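PDB 5OFU: FBP protein from Leishmania major, which probably hydrolyses fructose 1,6-bisphosphate to fructose 6-phosphate and phosphate, a step of carbohydrate biosynthesis that uses magnesium. Local coordinates for residues D118-S123 with V130-I135. Residues are numbered along the deposited sequence; the frame is centred on the assembly and turned at random.
Sequences DPLDGS and VSVGSI. With F6P (6-O-phosphono-beta-D-fructofuranose), chain F.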
loop_
_atom_site.group_PDB
_atom_site.type_symbol
_atom_site.label_atom_id
_atom_site.label_comp_id
_atom_site.label_asym_id
_atom_site.label_seq_id
_atom_site.Cartn_x
_atom_site.Cartn_y
_atom_site.Cartn_z
ATOM N N ASP A 118 12.094 23.409 5.555
ATOM C CA ASP A 118 12.957 22.387 6.118
ATOM C C ASP A 118 12.319 21.061 5.694
ATOM O O ASP A 118 11.242 20.729 6.178
ATOM C CB ASP A 118 13.008 22.525 7.639
ATOM C CG ASP A 118 13.953 21.523 8.293
ATOM O OD1 ASP A 118 14.493 20.652 7.570
ATOM O OD2 ASP A 118 14.140 21.609 9.538
ATOM N N PRO A 119 12.958 20.322 4.770
ATOM C CA PRO A 119 12.309 19.136 4.195
ATOM C C PRO A 119 12.249 17.924 5.116
ATOM O O PRO A 119 11.381 17.074 4.931
ATOM C CB PRO A 119 13.169 18.825 2.971
ATOM C CG PRO A 119 14.512 19.339 3.327
ATOM C CD PRO A 119 14.284 20.562 4.176
ATOM N N LEU A 120 13.182 17.833 6.069
ATOM C CA LEU A 120 13.206 16.744 7.042
ATOM C C LEU A 120 13.670 17.259 8.401
ATOM O O LEU A 120 14.837 17.172 8.778
ATOM C CB LEU A 120 14.061 15.575 6.541
ATOM C CG LEU A 120 13.889 14.246 7.281
ATOM C CD1 LEU A 120 12.449 13.759 7.257
ATOM C CD2 LEU A 120 14.798 13.187 6.671
ATOM N N ASP A 121 12.706 17.812 9.122
ATOM C CA ASP A 121 12.870 18.283 10.481
ATOM C C ASP A 121 12.941 17.114 11.455
ATOM O O ASP A 121 12.227 16.125 11.300
ATOM C CB ASP A 121 11.695 19.200 10.829
ATOM C CG ASP A 121 11.681 19.623 12.275
ATOM O OD1 ASP A 121 12.419 20.575 12.637
ATOM O OD2 ASP A 121 10.907 19.018 13.052
ATOM N N GLY A 122 13.782 17.263 12.480
ATOM C CA GLY A 122 13.984 16.238 13.504
ATOM C C GLY A 122 14.966 15.185 13.040
ATOM O O GLY A 122 14.761 14.002 13.274
ATOM N N SER A 123 16.041 15.623 12.386
ATOM C CA SER A 123 17.010 14.716 11.753
ATOM C C SER A 123 17.722 13.773 12.725
ATOM O O SER A 123 18.164 12.707 12.318
ATOM C CB SER A 123 18.056 15.512 10.955
ATOM O OG SER A 123 18.884 16.272 11.820
ATOM N N VAL A 130 11.306 7.411 14.683
ATOM C CA VAL A 130 10.194 8.041 15.393
ATOM C C VAL A 130 9.736 9.301 14.611
ATOM O O VAL A 130 10.124 9.480 13.454
ATOM C CB VAL A 130 10.538 8.276 16.878
ATOM C CG1 VAL A 130 10.915 6.943 17.522
ATOM C CG2 VAL A 130 11.645 9.314 17.069
ATOM N N SER A 131 8.889 10.145 15.201
ATOM C CA SER A 131 8.241 11.210 14.427
ATOM C C SER A 131 9.239 12.219 13.871
ATOM O O SER A 131 10.177 12.601 14.550
ATOM C CB SER A 131 7.175 11.923 15.245
ATOM O OG SER A 131 6.071 11.061 15.446
ATOM N N VAL A 132 9.056 12.555 12.598
ATOM C CA VAL A 132 9.839 13.568 11.896
ATOM C C VAL A 132 8.864 14.345 11.000
ATOM O O VAL A 132 7.670 14.045 10.988
ATOM C CB VAL A 132 10.976 12.958 11.041
ATOM C CG1 VAL A 132 12.121 12.522 11.926
ATOM C CG2 VAL A 132 10.479 11.798 10.176
ATOM N N GLY A 133 9.352 15.364 10.296
ATOM C CA GLY A 133 8.454 16.237 9.555
ATOM C C GLY A 133 9.066 17.110 8.500
ATOM O O GLY A 133 10.277 17.130 8.322
ATOM N N SER A 134 8.191 17.816 7.791
ATOM C CA SER A 134 8.562 18.853 6.827
ATOM C C SER A 134 7.827 20.131 7.211
ATOM O O SER A 134 6.717 20.064 7.725
ATOM C CB SER A 134 8.166 18.432 5.419
ATOM O OG SER A 134 8.744 17.189 5.071
ATOM N N ILE A 135 8.466 21.281 7.015
ATOM C CA ILE A 135 7.858 22.588 7.323
ATOM C C ILE A 135 8.104 23.498 6.135
ATOM O O ILE A 135 9.192 23.486 5.565
ATOM C CB ILE A 135 8.491 23.272 8.550
ATOM C CG1 ILE A 135 8.604 22.333 9.730
ATOM C CG2 ILE A 135 7.660 24.465 9.000
ATOM C CD1 ILE A 135 9.765 22.697 10.624
HETATM O O1 F6P F . 17.248 21.559 14.090
HETATM C C1 F6P F . 15.843 21.636 14.370
HETATM C C2 F6P F . 15.451 20.486 15.289
HETATM O O2 F6P F . 15.695 19.252 14.600
HETATM C C3 F6P F . 13.998 20.567 15.751
HETATM O O3 F6P F . 13.148 19.656 15.053
HETATM C C4 F6P F . 14.024 20.232 17.229
HETATM O O4 F6P F . 13.090 20.988 17.998
HETATM C C5 F6P F . 15.439 20.556 17.648
HETATM O O5 F6P F . 16.255 20.541 16.472
HETATM C C6 F6P F . 15.980 19.553 18.644
HETATM O O6 F6P F . 17.149 20.144 19.205
HETATM P P F6P F . 17.876 19.528 20.499
HETATM O O1P F6P F . 18.578 18.294 19.980
HETATM O O2P F6P F . 16.749 19.264 21.473
HETATM O O3P F6P F . 18.825 20.634 20.857
#
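Ile135 and Asp121 meet on the active-site face of an antiparallel beta hairpin, strands 113-121 and 132-140, in the N-terminal domain of a class 1 fructose-1,6-bisphosphatase. The first strand carries DPLDG, which supplies metal and sugar-phosphate ligands, and is interrupted by a beta bulge: Asp118 pairs with Ile135 and Asp121 with Gly133, both as hydrogen-bonded pairs, with one extra residue on the 118-121 side. At the first pair, Asp118 N donates to Ile135 O (2.9 Å) and Ile135 N returns a bond to Asp118 O. Beyond the bulge, Asp121 N reaches Gly133 O and Gly133 N reaches Asp121 O (3.1 Å). Between them the chain turns its corner at Pro119 and Leu120, and Ser134 OG ties that corner down by donating to Pro119 O from above the carbonyl plane. On the face opposite Ile135 and Asp121, Leu120 CD1 packs against Val132 CG2 at 4.0 Å. Manganese binds at Asp118 in both metal sites, at Leu120 in the first and at Asp121 in the second, so the bulge falls among metal-site residues. Ile135 CD1 lies 3.9 Å from Asp121 OD1, giving the carboxylate an apolar neighbour on one flank. Asp121 extends its carboxylate toward the sugar because chi1 of 173° sets CG opposite the backbone N; OD2 accepts from Val253 N, and OD1 takes the hydrogen bond from O3 of fructose 6-phosphate at 2.7 Å.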